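Long-range contacts in putative succinylglutamate desuccinylase / aspartoacylase (Shewanella amazonensis, PDB 3FMC), which is probably a zinc-dependent hydrolase of the succinylglutamate desuccinylase/aspartoacylase family, thought to act on ester bonds: residues L169-G174 with L241-Q246; P175-H180 with P343-A348; K288-F293 with L358-T363. All coordinates share one frame; numbering follows the deposited sequence.

Contact 1 (L169-G174 with L241-Q246); sequences LDLHTG and LELGSQ
The carboxylate of Glu242 lies alongside the imidazole of His172, with the two planes only 26° apart. The side chains leave neighbouring strands and point the same way. The chain of Glu242 bends at chi2 (-82°), which folds its carboxylate back over the first strand. There OE2 comes 3.5 Å from His172 CB. No hydrogen bond joins the two groups directly. A water sits between them. It probably donates to Glu242 OE1 and takes a weak bond from His172 ND1, as does Glu46 OE1.

The imidazole is fixed from its other side within its own strand. His172 NE2 donates to Asp170 OD2 at 2.7 Å. The acceptor is in the ring plane, but the ring meets the carboxylate from above its plane. Gln39 bonds the other oxygen of Asp170.

Strands 167-174 and 237-243 run parallel, as neighbours in the central sheet of the catalytic domain, whose family belongs to the zinc exopeptidase clan. Leu241 N donates to Asp170 O, His172 N to Leu241 O at 2.7 Å, and Leu243 N to His172 O at 2.8 Å. On the Leu171 face, Leu171 CD2 packs against Leu241 CB at 4.0 Å. Leu171 also touches Val52 and Ile53 of helix 48-60. His172 points to the other face. Its donor atom and those of His43 and Glu46 appear to converge on one point, consistent with an unoccupied zinc site.

Beyond Leu243 the chain turns a corner at Gly244. Gly174 N still reaches Gly244 O, at 2.9 Å. Thr173 CB presses on the same oxygen at 3.3 Å. Thr173 OG1 donates to Gly174 O, on a lone pair in the carbonyl plane. Gln246 CB lies 3.4 Å from Thr173 OG1, while the Gln246 amide nitrogen bonds Glu86 of the second subunit.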
ATOM      1  N   LEU C 169      13.265  -4.702  28.237  1.00 12.47           N
ATOM      2  CA  LEU C 169      11.827  -4.966  28.062  1.00 11.70           C
ATOM      3  C   LEU C 169      11.368  -4.336  26.740  1.00 13.48           C
ATOM      4  O   LEU C 169      11.417  -3.126  26.581  1.00 13.28           O
ATOM      5  CB  LEU C 169      10.988  -4.391  29.215  1.00 16.44           C
ATOM      6  CG  LEU C 169      11.377  -4.787  30.638  1.00 15.79           C
ATOM      7  CD1 LEU C 169      10.442  -4.032  31.637  1.00 15.13           C
ATOM      8  CD2 LEU C 169      11.369  -6.296  30.789  1.00 15.02           C
ATOM      9  N   ASP C 170      10.942  -5.175  25.806  1.00 12.33           N
ATOM     10  CA  ASP C 170      10.475  -4.728  24.460  1.00 11.56           C
ATOM     11  C   ASP C 170       8.951  -4.803  24.492  1.00 10.90           C
ATOM     12  O   ASP C 170       8.381  -5.870  24.652  1.00 13.26           O
ATOM     13  CB  ASP C 170      11.078  -5.632  23.384  1.00 14.17           C
ATOM     14  CG  ASP C 170      10.980  -5.035  21.963  1.00 14.82           C
ATOM     15  OD1 ASP C 170      10.561  -3.873  21.841  1.00 12.86           O
ATOM     16  OD2 ASP C 170      11.304  -5.760  20.981  1.00 17.97           O
ATOM     17  N   LEU C 171       8.315  -3.657  24.374  1.00 12.09           N
ATOM     18  CA  LEU C 171       6.871  -3.579  24.442  1.00 12.82           C
ATOM     19  C   LEU C 171       6.233  -3.609  23.049  1.00 13.43           C
ATOM     20  O   LEU C 171       6.427  -2.683  22.210  1.00 13.36           O
ATOM     21  CB  LEU C 171       6.413  -2.339  25.190  1.00 13.15           C
ATOM     22  CG  LEU C 171       7.069  -2.085  26.555  1.00 13.52           C
ATOM     23  CD1 LEU C 171       6.441  -0.841  27.153  1.00 12.00           C
ATOM     24  CD2 LEU C 171       6.926  -3.278  27.486  1.00 13.99           C
ATOM     25  N   HIS C 172       5.418  -4.648  22.864  1.00 12.19           N
ATOM     26  CA  HIS C 172       4.688  -4.907  21.637  1.00 13.75           C
ATOM     27  C   HIS C 172       3.188  -5.071  21.918  1.00 13.91           C
ATOM     28  O   HIS C 172       2.725  -4.985  23.050  1.00 12.94           O
ATOM     29  CB  HIS C 172       5.245  -6.183  20.979  1.00 15.97           C
ATOM     30  CG  HIS C 172       6.624  -6.032  20.370  1.00 15.34           C
ATOM     31  ND1 HIS C 172       6.841  -5.969  19.001  1.00 15.10           N
ATOM     32  CD2 HIS C 172       7.846  -5.939  20.947  1.00 15.18           C
ATOM     33  CE1 HIS C 172       8.137  -5.844  18.768  1.00 19.90           C
ATOM     34  NE2 HIS C 172       8.771  -5.820  19.930  1.00 14.77           N
ATOM     35  N   THR C 173       2.448  -5.286  20.845  1.00 13.05           N
ATOM     36  CA  THR C 173       1.060  -5.730  20.899  1.00 12.70           C
ATOM     37  C   THR C 173       0.885  -6.779  19.800  1.00 13.84           C
ATOM     38  O   THR C 173       1.692  -6.872  18.873  1.00 14.06           O
ATOM     39  CB  THR C 173      -0.003  -4.630  20.688  1.00 12.80           C
ATOM     40  OG1 THR C 173      -0.182  -4.327  19.293  1.00 11.68           O
ATOM     41  CG2 THR C 173       0.284  -3.330  21.480  1.00 11.47           C
ATOM     42  N   GLY C 174      -0.190  -7.556  19.928  1.00 11.47           N
ATOM     43  CA  GLY C 174      -0.636  -8.450  18.879  1.00 14.03           C
ATOM     44  C   GLY C 174      -1.640  -7.688  18.025  1.00 13.83           C
ATOM     45  O   GLY C 174      -1.777  -6.476  18.157  1.00 14.33           O
ATOM     46  N   LEU C 241       6.886  -8.085  25.929  1.00 12.34           N
ATOM     47  CA  LEU C 241       5.537  -8.005  26.405  1.00 14.37           C
ATOM     48  C   LEU C 241       4.620  -7.630  25.249  1.00 13.77           C
ATOM     49  O   LEU C 241       4.842  -6.629  24.603  1.00 12.50           O
ATOM     50  CB  LEU C 241       5.452  -6.969  27.539  1.00 13.24           C
ATOM     51  CG  LEU C 241       6.142  -7.273  28.920  1.00 11.71           C
ATOM     52  CD1 LEU C 241       7.613  -7.448  28.918  1.00 14.46           C
ATOM     53  CD2 LEU C 241       5.652  -6.174  29.942  1.00 15.80           C
ATOM     54  N   GLU C 242       3.608  -8.475  24.985  1.00 13.74           N
ATOM     55  CA  GLU C 242       2.636  -8.295  23.895  1.00 14.26           C
ATOM     56  C   GLU C 242       1.359  -7.887  24.596  1.00 14.85           C
ATOM     57  O   GLU C 242       0.561  -8.730  25.052  1.00 17.24           O
ATOM     58  CB  GLU C 242       2.452  -9.611  23.120  1.00 16.66           C
ATOM     59  CG  GLU C 242       3.717 -10.263  22.551  1.00 19.74           C
ATOM     60  CD  GLU C 242       4.179  -9.661  21.208  1.00 26.64           C
ATOM     61  OE1 GLU C 242       3.330  -9.202  20.434  1.00 31.54           O
ATOM     62  OE2 GLU C 242       5.395  -9.685  20.957  1.00 34.11           O
ATOM     63  N   LEU C 243       1.173  -6.583  24.705  1.00 13.24           N
ATOM     64  CA  LEU C 243       0.110  -5.981  25.518  1.00 15.35           C
ATOM     65  C   LEU C 243      -1.227  -5.691  24.860  1.00 14.37           C
ATOM     66  O   LEU C 243      -1.668  -4.557  24.764  1.00 18.33           O
ATOM     67  CB  LEU C 243       0.701  -4.732  26.190  1.00 19.75           C
ATOM     68  CG  LEU C 243       1.916  -5.077  27.111  1.00 22.49           C
ATOM     69  CD1 LEU C 243       2.528  -3.855  27.723  1.00 19.24           C
ATOM     70  CD2 LEU C 243       1.517  -6.096  28.248  1.00 19.97           C
ATOM     71  N   GLY C 244      -1.918  -6.740  24.466  1.00 14.40           N
ATOM     72  CA  GLY C 244      -3.252  -6.575  23.891  1.00 14.37           C
ATOM     73  C   GLY C 244      -3.210  -6.313  22.406  1.00 12.18           C
ATOM     74  O   GLY C 244      -2.299  -6.766  21.706  1.00 12.32           O
ATOM     75  N   SER C 245      -4.202  -5.557  21.955  1.00 12.15           N
ATOM     76  CA  SER C 245      -4.437  -5.369  20.549  1.00 13.08           C
ATOM     77  C   SER C 245      -3.716  -4.130  20.024  1.00 13.27           C
ATOM     78  O   SER C 245      -3.418  -3.186  20.758  1.00 11.44           O
ATOM     79  CB  SER C 245      -5.945  -5.336  20.321  1.00 17.10           C
ATOM     80  OG  SER C 245      -6.525  -6.590  20.623  1.00 16.33           O
ATOM     81  N   GLN C 246      -3.482  -4.114  18.710  1.00 12.70           N
ATOM     82  CA  GLN C 246      -2.818  -2.994  18.044  1.00 12.04           C
ATOM     83  C   GLN C 246      -3.827  -1.908  17.749  1.00 14.08           C
ATOM     84  O   GLN C 246      -5.033  -2.047  18.028  1.00 14.05           O
ATOM     85  CB  GLN C 246      -2.234  -3.488  16.695  1.00 11.30           C
ATOM     86  CG  GLN C 246      -3.286  -3.839  15.666  1.00 13.48           C
ATOM     87  CD  GLN C 246      -2.674  -4.555  14.457  1.00 15.24           C
ATOM     88  OE1 GLN C 246      -1.464  -4.684  14.372  1.00 20.92           O
ATOM     89  NE2 GLN C 246      -3.513  -5.116  13.608  1.00 17.10           N
TER
HETATM   90  O   HOH W   1       4.697  -8.190  17.685  1.00 19.74           O

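Contact 2 (P175-H180 with P343-A348); sequences PKSCKH and PILHFA
His180 and Ile344 make a close CH-pi contact. Ile344 CG2 sits over the centre of the imidazole, 3.3 Å from the ring centroid and 15° off its normal. His180 CG lies between the backbone N and the carbonyl carbon (chi1 60°), which swings the ring across the methyl. A second CH-pi contact forms near the other end. There Lys176 CB lies over one face of His346, 3.8 Å from the centroid and offset toward the rim. Tyr303 also stacks on His346.

Strand 341-346, from the C-terminal part of the chain, pairs antiparallel with strand 176-184 of the catalytic domain and so docks that part onto it. His346 N donates to Lys176 O at 2.9 Å, and the return bond from Lys176 N to His346 O is weak. Cys178 N donates to Ile344 O at 2.9 Å. Ile344 and Leu345 form a classic beta bulge against Lys360 on the next strand.

Side-chain bonds inside each segment set the rings. Cys178 O accepts from both Ser177 OG and His180 ND1, the latter at 3.1 Å. His346 ND1 donates to Phe347 O at 2.7 Å, in the plane of its ring.

Apolar contacts add to this. Pro175 CG meets Leu345 CD1 at 3.8 Å, with the two side chains at about a right angle. Cys178 SG touches the CD1 branch of Ile344.

The amino group of Lys176 binds two waters, which donate to Phe347 O and Ala348 O. The chemistry thus divides: His180 is buried against Ile344, whereas the charge of Lys176 reaches the loop after the strand through solvent.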
ATOM      1  N   PRO C 175      -2.277  -8.369  17.064  1.00 13.03           N
ATOM      2  CA  PRO C 175      -3.282  -7.740  16.193  1.00 14.27           C
ATOM      3  C   PRO C 175      -4.588  -7.610  16.982  1.00 16.27           C
ATOM      4  O   PRO C 175      -4.824  -6.550  17.529  1.00 15.53           O
ATOM      5  CB  PRO C 175      -3.347  -8.683  14.986  1.00 13.03           C
ATOM      6  CG  PRO C 175      -2.930 -10.033  15.534  1.00 13.86           C
ATOM      7  CD  PRO C 175      -1.911  -9.742  16.613  1.00 14.36           C
ATOM      8  N   LYS C 176      -5.460  -8.615  16.966  1.00 15.51           N
ATOM      9  CA  LYS C 176      -6.597  -8.694  17.938  1.00 13.87           C
ATOM     10  C   LYS C 176      -6.033  -9.732  18.887  1.00 13.79           C
ATOM     11  O   LYS C 176      -5.882 -10.906  18.526  1.00 14.46           O
ATOM     12  CB  LYS C 176      -7.885  -9.152  17.318  1.00 15.47           C
ATOM     13  CG  LYS C 176      -8.384  -8.235  16.217  1.00 24.60           C
ATOM     14  CD  LYS C 176      -8.810  -6.848  16.701  1.00 31.51           C
ATOM     15  CE  LYS C 176      -9.496  -6.104  15.556  1.00 33.80           C
ATOM     16  NZ  LYS C 176     -10.742  -6.839  15.117  1.00 38.67           N
ATOM     17  N   SER C 177      -5.649  -9.300  20.089  1.00 14.55           N
ATOM     18  CA  SER C 177      -4.859 -10.172  20.947  1.00 13.21           C
ATOM     19  C   SER C 177      -5.089  -9.989  22.446  1.00 15.14           C
ATOM     20  O   SER C 177      -5.429  -8.917  22.902  1.00 15.17           O
ATOM     21  CB  SER C 177      -3.384  -9.889  20.656  1.00 13.84           C
ATOM     22  OG  SER C 177      -2.454 -10.646  21.389  1.00 12.77           O
ATOM     23  N   CYS C 178      -4.820 -11.054  23.188  1.00 17.01           N
ATOM     24  CA  CYS C 178      -4.792 -10.956  24.638  1.00 15.01           C
ATOM     25  C   CYS C 178      -3.369 -10.573  25.019  1.00 14.54           C
ATOM     26  O   CYS C 178      -2.473 -10.489  24.174  1.00 12.50           O
ATOM     27  CB  CYS C 178      -5.224 -12.289  25.312  1.00 15.01           C
ATOM     28  SG  CYS C 178      -4.131 -13.611  25.165  1.00 17.16           S
ATOM     29  N   LYS C 179      -3.166 -10.259  26.298  1.00 13.29           N
ATOM     30  CA  LYS C 179      -1.823  -9.948  26.807  1.00 14.94           C
ATOM     31  C   LYS C 179      -1.056 -11.272  26.975  1.00 16.12           C
ATOM     32  O   LYS C 179      -1.547 -12.253  27.546  1.00 15.65           O
ATOM     33  CB  LYS C 179      -1.908  -9.218  28.167  1.00 13.36           C
ATOM     34  CG  LYS C 179      -2.739  -7.995  28.114  1.00 16.19           C
ATOM     35  CD  LYS C 179      -2.703  -7.215  29.422  1.00 17.67           C
ATOM     36  CE  LYS C 179      -3.607  -6.036  29.350  1.00 17.11           C
ATOM     37  NZ  LYS C 179      -3.580  -5.275  30.615  1.00 18.82           N
ATOM     38  N   HIS C 180       0.151 -11.286  26.458  1.00 13.26           N
ATOM     39  CA  HIS C 180       1.030 -12.419  26.521  1.00 13.15           C
ATOM     40  C   HIS C 180       2.479 -11.973  26.627  1.00 14.38           C
ATOM     41  O   HIS C 180       2.823 -10.816  26.382  1.00 15.19           O
ATOM     42  CB  HIS C 180       0.772 -13.477  25.420  1.00 12.73           C
ATOM     43  CG  HIS C 180       0.911 -12.981  24.009  1.00 10.21           C
ATOM     44  ND1 HIS C 180      -0.006 -12.125  23.423  1.00 14.57           N
ATOM     45  CD2 HIS C 180       1.795 -13.305  23.047  1.00 15.43           C
ATOM     46  CE1 HIS C 180       0.343 -11.927  22.164  1.00 12.59           C
ATOM     47  NE2 HIS C 180       1.437 -12.627  21.917  1.00 15.13           N
ATOM     48  N   PRO C 343      -6.375 -19.750  22.231  1.00 16.61           N
ATOM     49  CA  PRO C 343      -6.186 -18.745  21.175  1.00 16.33           C
ATOM     50  C   PRO C 343      -5.664 -17.464  21.811  1.00 17.91           C
ATOM     51  O   PRO C 343      -6.255 -16.977  22.795  1.00 17.79           O
ATOM     52  CB  PRO C 343      -7.597 -18.580  20.587  1.00 19.02           C
ATOM     53  CG  PRO C 343      -8.494 -19.056  21.606  1.00 24.87           C
ATOM     54  CD  PRO C 343      -7.789 -20.148  22.350  1.00 17.01           C
ATOM     55  N   ILE C 344      -4.517 -16.982  21.319  1.00 12.98           N
ATOM     56  CA  ILE C 344      -3.881 -15.754  21.844  1.00 13.17           C
ATOM     57  C   ILE C 344      -4.278 -14.533  21.032  1.00 13.84           C
ATOM     58  O   ILE C 344      -4.537 -13.435  21.555  1.00 12.74           O
ATOM     59  CB  ILE C 344      -2.320 -15.919  21.875  1.00 12.78           C
ATOM     60  CG1 ILE C 344      -1.909 -17.060  22.823  1.00 17.79           C
ATOM     61  CG2 ILE C 344      -1.620 -14.619  22.233  1.00 12.75           C
ATOM     62  CD1 ILE C 344      -2.485 -16.929  24.263  1.00 12.81           C
ATOM     63  N   LEU C 345      -4.348 -14.728  19.721  1.00 12.30           N
ATOM     64  CA  LEU C 345      -4.611 -13.600  18.832  1.00 12.38           C
ATOM     65  C   LEU C 345      -5.246 -14.129  17.553  1.00 12.98           C
ATOM     66  O   LEU C 345      -5.092 -15.314  17.209  1.00 14.02           O
ATOM     67  CB  LEU C 345      -3.284 -12.850  18.537  1.00 10.67           C
ATOM     68  CG  LEU C 345      -2.123 -13.629  17.894  1.00 11.32           C
ATOM     69  CD1 LEU C 345      -2.287 -13.668  16.338  1.00 14.65           C
ATOM     70  CD2 LEU C 345      -0.722 -13.124  18.202  1.00 14.33           C
ATOM     71  N   HIS C 346      -5.936 -13.235  16.866  1.00 11.97           N
ATOM     72  CA  HIS C 346      -6.522 -13.534  15.580  1.00 11.79           C
ATOM     73  C   HIS C 346      -6.364 -12.348  14.624  1.00 14.37           C
ATOM     74  O   HIS C 346      -6.114 -11.197  15.014  1.00 13.65           O
ATOM     75  CB  HIS C 346      -7.990 -14.032  15.699  1.00 10.88           C
ATOM     76  CG  HIS C 346      -9.011 -12.986  16.063  1.00 11.19           C
ATOM     77  ND1 HIS C 346      -9.328 -11.914  15.242  1.00 12.43           N
ATOM     78  CD2 HIS C 346      -9.857 -12.909  17.121  1.00 16.58           C
ATOM     79  CE1 HIS C 346     -10.297 -11.212  15.800  1.00 15.88           C
ATOM     80  NE2 HIS C 346     -10.662 -11.808  16.924  1.00 13.62           N
ATOM     81  N   PHE C 347      -6.611 -12.658  13.358  1.00 14.83           N
ATOM     82  CA  PHE C 347      -6.470 -11.718  12.257  1.00 10.64           C
ATOM     83  C   PHE C 347      -7.374 -10.541  12.489  1.00 12.27           C
ATOM     84  O   PHE C 347      -8.534 -10.691  12.924  1.00 14.13           O
ATOM     85  CB  PHE C 347      -6.778 -12.459  10.956  1.00 13.76           C
ATOM     86  CG  PHE C 347      -6.420 -11.702   9.701  1.00 11.99           C
ATOM     87  CD1 PHE C 347      -5.116 -11.343   9.437  1.00 16.56           C
ATOM     88  CD2 PHE C 347      -7.393 -11.499   8.720  1.00 15.40           C
ATOM     89  CE1 PHE C 347      -4.788 -10.722   8.231  1.00 14.53           C
ATOM     90  CE2 PHE C 347      -7.075 -10.875   7.532  1.00 15.41           C
ATOM     91  CZ  PHE C 347      -5.775 -10.481   7.302  1.00 10.64           C
ATOM     92  N   ALA C 348      -6.878  -9.353  12.124  1.00 14.99           N
ATOM     93  CA  ALA C 348      -7.587  -8.088  12.376  1.00 13.01           C
ATOM     94  C   ALA C 348      -8.651  -7.697  11.377  1.00 16.89           C
ATOM     95  O   ALA C 348      -9.323  -6.679  11.561  1.00 14.19           O
ATOM     96  CB  ALA C 348      -6.550  -6.953  12.507  1.00 15.06           C
TER
HETATM   97  O   HOH W   2     -10.868  -9.115  13.511  1.00 18.52           O
HETATM   98  O   HOH W   3     -11.586  -5.646  12.777  1.00 35.31           O

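Contact 3 (K288-F293 with L358-T363); sequences KNYRKF and LYKVMT
Tyr290 lies across Lys360 at about a right angle. Its OH comes 3.5 Å from Lys360 CB, and the ring also touches CD. The ring reaches there because CG stands anti to the backbone N (chi1 -169°). Tyr290 CD1 meets CG of Met362, a selenomethionine, at 3.7 Å, the two side chains crossing obliquely. Lys292 and Lys360 run side by side and extended, touching through their CG atoms, with NZ atoms 5.1 Å apart.

Arg291 and Phe293 leave from the other face. Phe293 and Leu358 point the same way, and Leu358 CD1 meets the ring edge at 3.9 Å from CE2. Arg291 CG packs on Thr363 CG2, while the Arg291 guanidinium makes a cation-pi contact with Trp146 of the third subunit.

Strands 290-294 and 357-363 pair antiparallel, with a classic beta bulge at Leu358 and Tyr359. Both donate to Phe293 O. Tyr290 also packs on His180 and Ile344, tying this pair to neighbouring strands.

Asn289 O is gripped twice, by Thr363 N at 3.0 Å and Thr363 OG1 at 2.6 Å. A water links OG1 to Arg291 NH1. Thr363 thus ties the 3-10 turn at Asn289 to the neighbouring strand and, through water, may orient Arg291 at the subunit interface.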
ATOM      1  N   LYS C 288       7.709 -24.030  20.783  1.00 18.86           N
ATOM      2  CA  LYS C 288       7.414 -25.043  19.737  1.00 19.61           C
ATOM      3  C   LYS C 288       5.933 -25.466  19.714  1.00 21.11           C
ATOM      4  O   LYS C 288       5.425 -25.961  18.697  1.00 19.64           O
ATOM      5  CB  LYS C 288       8.310 -26.277  19.891  1.00 20.81           C
ATOM      6  CG  LYS C 288       7.941 -27.153  21.075  1.00 26.52           C
ATOM      7  CD  LYS C 288       8.829 -28.386  21.227  1.00 24.57           C
ATOM      8  CE  LYS C 288       8.379 -29.149  22.503  1.00 37.44           C
ATOM      9  NZ  LYS C 288       9.279 -30.267  22.935  1.00 46.42           N
ATOM     10  N   ASN C 289       5.233 -25.277  20.835  1.00 15.35           N
ATOM     11  CA  ASN C 289       3.818 -25.620  20.930  1.00 16.38           C
ATOM     12  C   ASN C 289       2.834 -24.466  20.634  1.00 15.02           C
ATOM     13  O   ASN C 289       1.625 -24.599  20.790  1.00 17.11           O
ATOM     14  CB  ASN C 289       3.579 -26.249  22.300  1.00 16.26           C
ATOM     15  CG  ASN C 289       4.277 -27.573  22.441  1.00 22.09           C
ATOM     16  OD1 ASN C 289       4.384 -28.311  21.461  1.00 21.40           O
ATOM     17  ND2 ASN C 289       4.779 -27.881  23.636  1.00 21.03           N
ATOM     18  N   TYR C 290       3.384 -23.343  20.172  1.00 17.40           N
ATOM     19  CA  TYR C 290       2.623 -22.161  19.756  1.00 15.95           C
ATOM     20  C   TYR C 290       2.380 -22.338  18.252  1.00 13.91           C
ATOM     21  O   TYR C 290       3.335 -22.323  17.465  1.00 16.19           O
ATOM     22  CB  TYR C 290       3.411 -20.887  20.083  1.00 16.44           C
ATOM     23  CG  TYR C 290       2.674 -19.564  19.952  1.00 16.39           C
ATOM     24  CD1 TYR C 290       1.351 -19.423  20.344  1.00 16.27           C
ATOM     25  CD2 TYR C 290       3.339 -18.422  19.471  1.00 17.18           C
ATOM     26  CE1 TYR C 290       0.688 -18.184  20.234  1.00 15.26           C
ATOM     27  CE2 TYR C 290       2.712 -17.184  19.402  1.00 15.08           C
ATOM     28  CZ  TYR C 290       1.389 -17.063  19.791  1.00 13.99           C
ATOM     29  OH  TYR C 290       0.738 -15.846  19.727  1.00 13.65           O
ATOM     30  N   ARG C 291       1.134 -22.591  17.891  1.00 15.73           N
ATOM     31  CA  ARG C 291       0.712 -22.953  16.542  1.00 15.27           C
ATOM     32  C   ARG C 291      -0.053 -21.869  15.785  1.00 13.26           C
ATOM     33  O   ARG C 291      -0.840 -21.126  16.368  1.00 15.40           O
ATOM     34  CB  ARG C 291      -0.216 -24.178  16.654  1.00 16.97           C
ATOM     35  CG  ARG C 291       0.355 -25.330  17.496  1.00 21.45           C
ATOM     36  CD  ARG C 291       1.690 -25.820  17.010  1.00 22.38           C
ATOM     37  NE  ARG C 291       1.666 -26.318  15.627  1.00 24.27           N
ATOM     38  CZ  ARG C 291       1.286 -27.548  15.253  1.00 34.45           C
ATOM     39  NH1 ARG C 291       0.867 -28.445  16.146  1.00 26.35           N
ATOM     40  NH2 ARG C 291       1.308 -27.887  13.959  1.00 29.73           N
ATOM     41  N   LYS C 292       0.148 -21.845  14.474  1.00 14.28           N
ATOM     42  CA  LYS C 292      -0.492 -20.920  13.565  1.00 14.18           C
ATOM     43  C   LYS C 292      -1.597 -21.688  12.829  1.00 14.64           C
ATOM     44  O   LYS C 292      -1.349 -22.723  12.188  1.00 16.82           O
ATOM     45  CB  LYS C 292       0.523 -20.372  12.565  1.00 13.23           C
ATOM     46  CG  LYS C 292       1.670 -19.597  13.183  1.00 15.58           C
ATOM     47  CD  LYS C 292       2.757 -19.306  12.176  1.00 17.86           C
ATOM     48  CE  LYS C 292       3.991 -18.739  12.783  1.00 25.01           C
ATOM     49  NZ  LYS C 292       5.024 -18.338  11.736  1.00 22.49           N
ATOM     50  N   PHE C 293      -2.799 -21.191  12.960  1.00 12.12           N
ATOM     51  CA  PHE C 293      -3.954 -21.736  12.289  1.00 13.37           C
ATOM     52  C   PHE C 293      -4.298 -20.854  11.060  1.00 12.82           C
ATOM     53  O   PHE C 293      -4.727 -19.687  11.202  1.00 15.02           O
ATOM     54  CB  PHE C 293      -5.139 -21.871  13.237  1.00 12.76           C
ATOM     55  CG  PHE C 293      -6.331 -22.526  12.589  1.00 13.83           C
ATOM     56  CD1 PHE C 293      -6.410 -23.901  12.518  1.00 17.52           C
ATOM     57  CD2 PHE C 293      -7.324 -21.776  11.982  1.00 15.71           C
ATOM     58  CE1 PHE C 293      -7.503 -24.525  11.876  1.00 19.45           C
ATOM     59  CE2 PHE C 293      -8.403 -22.395  11.342  1.00 16.35           C
ATOM     60  CZ  PHE C 293      -8.484 -23.754  11.295  1.00 15.86           C
ATOM     61  N   LEU C 358      -5.277 -17.089  10.477  1.00 13.57           N
ATOM     62  CA  LEU C 358      -6.479 -16.758  11.251  1.00 14.43           C
ATOM     63  C   LEU C 358      -6.205 -16.573  12.742  1.00 13.10           C
ATOM     64  O   LEU C 358      -6.654 -15.591  13.313  1.00 11.42           O
ATOM     65  CB  LEU C 358      -7.594 -17.798  11.054  1.00 13.44           C
ATOM     66  CG  LEU C 358      -8.466 -17.693   9.819  1.00 21.47           C
ATOM     67  CD1 LEU C 358      -9.309 -18.987   9.696  1.00 19.25           C
ATOM     68  CD2 LEU C 358      -9.363 -16.424   9.867  1.00 17.33           C
ATOM     69  N   TYR C 359      -5.489 -17.496  13.357  1.00 12.34           N
ATOM     70  CA  TYR C 359      -5.165 -17.413  14.773  1.00 13.93           C
ATOM     71  C   TYR C 359      -3.792 -17.947  15.071  1.00 14.22           C
ATOM     72  O   TYR C 359      -3.250 -18.695  14.279  1.00 10.64           O
ATOM     73  CB  TYR C 359      -6.125 -18.318  15.598  1.00 16.46           C
ATOM     74  CG  TYR C 359      -7.529 -17.803  15.946  1.00 15.24           C
ATOM     75  CD1 TYR C 359      -8.569 -17.857  15.029  1.00 12.18           C
ATOM     76  CD2 TYR C 359      -7.831 -17.355  17.231  1.00 16.37           C
ATOM     77  CE1 TYR C 359      -9.840 -17.430  15.327  1.00 14.06           C
ATOM     78  CE2 TYR C 359      -9.100 -16.961  17.564  1.00 16.61           C
ATOM     79  CZ  TYR C 359     -10.114 -17.001  16.622  1.00 12.21           C
ATOM     80  OH  TYR C 359     -11.385 -16.587  16.924  1.00 16.86           O
ATOM     81  N   LYS C 360      -3.218 -17.488  16.187  1.00 11.94           N
ATOM     82  CA  LYS C 360      -2.089 -18.158  16.837  1.00 11.35           C
ATOM     83  C   LYS C 360      -2.646 -18.717  18.175  1.00 12.21           C
ATOM     84  O   LYS C 360      -3.376 -18.024  18.908  1.00 12.49           O
ATOM     85  CB  LYS C 360      -0.879 -17.283  17.017  1.00 13.54           C
ATOM     86  CG  LYS C 360      -0.189 -16.954  15.693  1.00 14.82           C
ATOM     87  CD  LYS C 360       1.091 -16.208  16.005  1.00 19.93           C
ATOM     88  CE  LYS C 360       1.748 -15.748  14.815  1.00 25.12           C
ATOM     89  NZ  LYS C 360       3.068 -15.237  15.272  1.00 28.00           N
ATOM     90  N   VAL C 361      -2.324 -19.982  18.424  1.00 15.82           N
ATOM     91  CA  VAL C 361      -2.862 -20.746  19.531  1.00 16.05           C
ATOM     92  C   VAL C 361      -1.792 -21.442  20.349  1.00 14.08           C
ATOM     93  O   VAL C 361      -0.951 -22.149  19.805  1.00 14.64           O
ATOM     94  CB  VAL C 361      -3.839 -21.837  18.962  1.00 12.76           C
ATOM     95  CG1 VAL C 361      -4.481 -22.655  20.098  1.00 11.78           C
ATOM     96  CG2 VAL C 361      -4.889 -21.178  18.088  1.00 15.09           C
HETATM   97  N   MSE C 362      -1.772 -21.216  21.678  1.00 14.56           N
HETATM   98  CA  MSE C 362      -0.857 -21.973  22.529  1.00 14.30           C
HETATM   99  C   MSE C 362      -1.498 -23.324  22.796  1.00 15.58           C
HETATM  100  O   MSE C 362      -2.694 -23.392  23.124  1.00 17.69           O
HETATM  101  CB  MSE C 362      -0.630 -21.271  23.884  1.00 14.78           C
HETATM  102  CG  MSE C 362       0.045 -19.975  23.717  1.00 19.74           C
HETATM  103 SE   MSE C 362       0.502 -19.203  25.473  0.75 17.59          SE
HETATM  104  CE  MSE C 362       1.221 -17.503  24.877  1.00 29.48           C
ATOM    105  N   THR C 363      -0.734 -24.374  22.579  1.00 15.79           N
ATOM    106  CA  THR C 363      -1.164 -25.721  22.841  1.00 18.17           C
ATOM    107  C   THR C 363      -0.220 -26.304  23.923  1.00 17.20           C
ATOM    108  O   THR C 363       0.876 -25.752  24.220  1.00 15.89           O
ATOM    109  CB  THR C 363      -1.104 -26.604  21.569  1.00 14.74           C
ATOM    110  OG1 THR C 363       0.260 -26.793  21.168  1.00 17.28           O
ATOM    111  CG2 THR C 363      -1.927 -25.959  20.447  1.00 15.03           C
TER
HETATM  112  O   HOH W   4       0.586 -28.568  19.028  1.00 21.52           O

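Contact 1 is the most buried of the three and lies in the parallel core of the catalytic domain. Contacts 2 and 3 are partly buried and antiparallel. Strand 176-184 joins contact 1 to contact 2: Glu242 N bonds His180 O, and Ser245 OG bonds Ser177 N. Strand 341-346 pairs with 357-363, so contact 2 passes into contact 3 through Ile344 N and Lys360 O. Contacts 1 and 3 do not touch. The chemistry shifts with place. Carboxylates and a histidine meet near the possible metal site in contact 1. Methyl-on-imidazole packing marks contact 2. Lysines and an arginine that meets Trp146 of the third subunit mark contact 3; contacts 1 and 2 also touch a neighbouring subunit.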